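Local coordinates for hypothetical protein ST1511 (PDB 2EKM) that is of unknown function but belongs to the adenosine-specific kinase family and may act as an adenosine monophosphate-protein transferase, at residues Ile47-Ala52 with Leu57-Gly62. Sequence-based numbering, arbitrary orientation.
Sequences IAFCEA and LIRWDG
E51 reaches across to R59 and to the backbone of L57, and its OE1 accepts two hydrogen bonds, besides a weak one from R59 NE. L57 N approaches E51 OE1 on the anti lone pair of that oxygen at 3.0 Å, nearly straight at 174°. R59 NH2 meets E51 OE1 from the syn side, well out of the carboxylate plane, in a salt bridge of 3.0 Å. The carboxylate and guanidinium planes stand 71° apart, so this is no flat two-pronged pairing; the further bond from NH2 to OE2 is weak. E51 places CG anti to its backbone N (chi1 171°) and runs on extended, while R59 bends at chi2, with L57 CD1 above one guanidinium face, toward its rim. R59 NH1 turns to E143 of the second subunit, which probably fixes the group's rotation. E51 follows strand 44-50 of an antiparallel β-hairpin, whose other strand, 57-62, carries R59. F49 and R59 form a hydrogen-bonded pair, F49 N to R59 O at 2.7 Å, and R59 CB lies at the edge of the F49 ring. The other sheet face carries A48, C50, I58 and W60: I58 CD1 touches C50 SG at 3.5 Å, and I58 CG2 rests on A48 CB. Helix 65-78 covers A48 and W60 there.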
ATOM      1  N   ILE A  47      10.277 -15.946  -8.016  1.00 16.86           N
ATOM      2  CA  ILE A  47      10.053 -15.185  -6.787  1.00 17.01           C
ATOM      3  C   ILE A  47      11.312 -14.971  -5.951  1.00 17.21           C
ATOM      4  O   ILE A  47      12.092 -15.896  -5.755  1.00 17.20           O
ATOM      5  CB  ILE A  47       9.045 -15.914  -5.872  1.00 18.32           C
ATOM      6  CG1 ILE A  47       7.756 -16.200  -6.639  1.00 20.03           C
ATOM      7  CG2 ILE A  47       8.781 -15.086  -4.612  1.00 14.97           C
ATOM      8  CD1 ILE A  47       6.910 -17.296  -6.004  1.00 20.79           C
ATOM      9  N   ALA A  48      11.485 -13.756  -5.444  1.00 15.82           N
ATOM     10  CA  ALA A  48      12.626 -13.440  -4.592  1.00 17.92           C
ATOM     11  C   ALA A  48      12.097 -12.674  -3.383  1.00 19.46           C
ATOM     12  O   ALA A  48      11.208 -11.829  -3.519  1.00 18.52           O
ATOM     13  CB  ALA A  48      13.644 -12.598  -5.346  1.00 18.36           C
ATOM     14  N   PHE A  49      12.641 -12.982  -2.207  1.00 18.34           N
ATOM     15  CA  PHE A  49      12.230 -12.338  -0.960  1.00 19.84           C
ATOM     16  C   PHE A  49      13.448 -11.992  -0.106  1.00 18.90           C
ATOM     17  O   PHE A  49      14.308 -12.839   0.136  1.00 20.04           O
ATOM     18  CB  PHE A  49      11.295 -13.266  -0.176  1.00 18.49           C
ATOM     19  CG  PHE A  49      10.968 -12.777   1.208  1.00 19.34           C
ATOM     20  CD1 PHE A  49      10.234 -11.605   1.397  1.00 18.72           C
ATOM     21  CD2 PHE A  49      11.390 -13.492   2.328  1.00 18.38           C
ATOM     22  CE1 PHE A  49       9.924 -11.157   2.679  1.00 18.74           C
ATOM     23  CE2 PHE A  49      11.085 -13.052   3.617  1.00 17.70           C
ATOM     24  CZ  PHE A  49      10.352 -11.885   3.795  1.00 18.41           C
ATOM     25  N   CYS A  50      13.509 -10.752   0.361  1.00 18.51           N
ATOM     26  CA  CYS A  50      14.634 -10.304   1.170  1.00 18.50           C
ATOM     27  C   CYS A  50      14.492 -10.548   2.671  1.00 19.08           C
ATOM     28  O   CYS A  50      13.938  -9.718   3.395  1.00 18.37           O
ATOM     29  CB  CYS A  50      14.898  -8.816   0.927  1.00 18.38           C
ATOM     30  SG  CYS A  50      15.432  -8.393  -0.759  1.00 21.73           S
ATOM     31  N   GLU A  51      14.986 -11.692   3.134  1.00 18.79           N
ATOM     32  CA  GLU A  51      14.958 -12.001   4.562  1.00 19.00           C
ATOM     33  C   GLU A  51      15.737 -10.845   5.198  1.00 17.99           C
ATOM     34  O   GLU A  51      16.846 -10.530   4.762  1.00 18.91           O
ATOM     35  CB  GLU A  51      15.654 -13.336   4.814  1.00 19.36           C
ATOM     36  CG  GLU A  51      15.884 -13.668   6.272  1.00 22.49           C
ATOM     37  CD  GLU A  51      16.616 -14.981   6.441  1.00 23.21           C
ATOM     38  OE1 GLU A  51      17.604 -15.211   5.709  1.00 24.02           O
ATOM     39  OE2 GLU A  51      16.207 -15.780   7.305  1.00 25.07           O
ATOM     40  N   ALA A  52      15.165 -10.218   6.220  1.00 17.78           N
ATOM     41  CA  ALA A  52      15.792  -9.048   6.835  1.00 18.91           C
ATOM     42  C   ALA A  52      16.512  -9.253   8.163  1.00 18.76           C
ATOM     43  O   ALA A  52      16.957  -8.284   8.785  1.00 16.42           O
ATOM     44  CB  ALA A  52      14.743  -7.941   6.986  1.00 18.37           C
ATOM     45  N   LEU A  57      19.335 -13.682   3.774  1.00 21.28           N
ATOM     46  CA  LEU A  57      19.483 -14.241   2.438  1.00 20.99           C
ATOM     47  C   LEU A  57      18.288 -13.994   1.526  1.00 22.39           C
ATOM     48  O   LEU A  57      17.141 -13.966   1.978  1.00 21.62           O
ATOM     49  CB  LEU A  57      19.712 -15.752   2.533  1.00 19.27           C
ATOM     50  CG  LEU A  57      20.969 -16.223   3.262  1.00 19.80           C
ATOM     51  CD1 LEU A  57      20.942 -17.743   3.431  1.00 20.00           C
ATOM     52  CD2 LEU A  57      22.191 -15.786   2.471  1.00 19.46           C
ATOM     53  N   ILE A  58      18.567 -13.810   0.238  1.00 21.52           N
ATOM     54  CA  ILE A  58      17.500 -13.631  -0.737  1.00 22.54           C
ATOM     55  C   ILE A  58      16.898 -15.028  -0.855  1.00 22.10           C
ATOM     56  O   ILE A  58      17.576 -15.960  -1.291  1.00 21.79           O
ATOM     57  CB  ILE A  58      18.038 -13.232  -2.134  1.00 22.66           C
ATOM     58  CG1 ILE A  58      18.744 -11.872  -2.077  1.00 24.17           C
ATOM     59  CG2 ILE A  58      16.895 -13.213  -3.139  1.00 22.43           C
ATOM     60  CD1 ILE A  58      17.836 -10.702  -1.798  1.00 26.29           C
ATOM     61  N   ARG A  59      15.641 -15.179  -0.449  1.00 20.74           N
ATOM     62  CA  ARG A  59      14.969 -16.470  -0.522  1.00 21.04           C
ATOM     63  C   ARG A  59      14.206 -16.514  -1.838  1.00 21.49           C
ATOM     64  O   ARG A  59      13.607 -15.519  -2.245  1.00 21.38           O
ATOM     65  CB  ARG A  59      14.024 -16.632   0.665  1.00 19.92           C
ATOM     66  CG  ARG A  59      14.715 -16.451   2.006  1.00 21.40           C
ATOM     67  CD  ARG A  59      15.861 -17.436   2.175  1.00 20.18           C
ATOM     68  NE  ARG A  59      16.455 -17.352   3.507  1.00 20.51           N
ATOM     69  CZ  ARG A  59      16.923 -18.398   4.181  1.00 22.02           C
ATOM     70  NH1 ARG A  59      16.870 -19.613   3.648  1.00 20.60           N
ATOM     71  NH2 ARG A  59      17.430 -18.233   5.395  1.00 22.75           N
ATOM     72  N   TRP A  60      14.211 -17.663  -2.504  1.00 21.54           N
ATOM     73  CA  TRP A  60      13.557 -17.735  -3.800  1.00 20.42           C
ATOM     74  C   TRP A  60      12.951 -19.071  -4.189  1.00 21.66           C
ATOM     75  O   TRP A  60      13.264 -20.113  -3.612  1.00 22.16           O
ATOM     76  CB  TRP A  60      14.561 -17.339  -4.881  1.00 19.99           C
ATOM     77  CG  TRP A  60      15.815 -18.175  -4.820  1.00 20.26           C
ATOM     78  CD1 TRP A  60      16.938 -17.922  -4.082  1.00 21.88           C
ATOM     79  CD2 TRP A  60      16.039 -19.434  -5.469  1.00 19.76           C
ATOM     80  NE1 TRP A  60      17.848 -18.945  -4.229  1.00 19.63           N
ATOM     81  CE2 TRP A  60      17.322 -19.885  -5.076  1.00 21.04           C
ATOM     82  CE3 TRP A  60      15.282 -20.225  -6.342  1.00 20.77           C
ATOM     83  CZ2 TRP A  60      17.865 -21.094  -5.530  1.00 19.48           C
ATOM     84  CZ3 TRP A  60      15.823 -21.432  -6.796  1.00 20.85           C
ATOM     85  CH2 TRP A  60      17.104 -21.850  -6.386  1.00 20.70           C
ATOM     86  N   ASP A  61      12.086 -19.012  -5.196  1.00 21.13           N
ATOM     87  CA  ASP A  61      11.432 -20.188  -5.755  1.00 22.40           C
ATOM     88  C   ASP A  61      10.747 -19.756  -7.045  1.00 21.50           C
ATOM     89  O   ASP A  61      10.758 -18.574  -7.395  1.00 21.16           O
ATOM     90  CB  ASP A  61      10.396 -20.773  -4.795  1.00 23.74           C
ATOM     91  CG  ASP A  61      10.191 -22.271  -5.003  1.00 25.55           C
ATOM     92  OD1 ASP A  61      10.257 -22.730  -6.162  1.00 23.02           O
ATOM     93  OD2 ASP A  61       9.958 -22.989  -4.009  1.00 25.99           O
ATOM     94  N   GLY A  62      10.157 -20.713  -7.749  1.00 19.78           N
ATOM     95  CA  GLY A  62       9.487 -20.415  -9.002  1.00 19.35           C
ATOM     96  C   GLY A  62       9.533 -21.642  -9.892  1.00 20.59           C
ATOM     97  O   GLY A  62       9.986 -22.698  -9.455  1.00 19.09           O
TER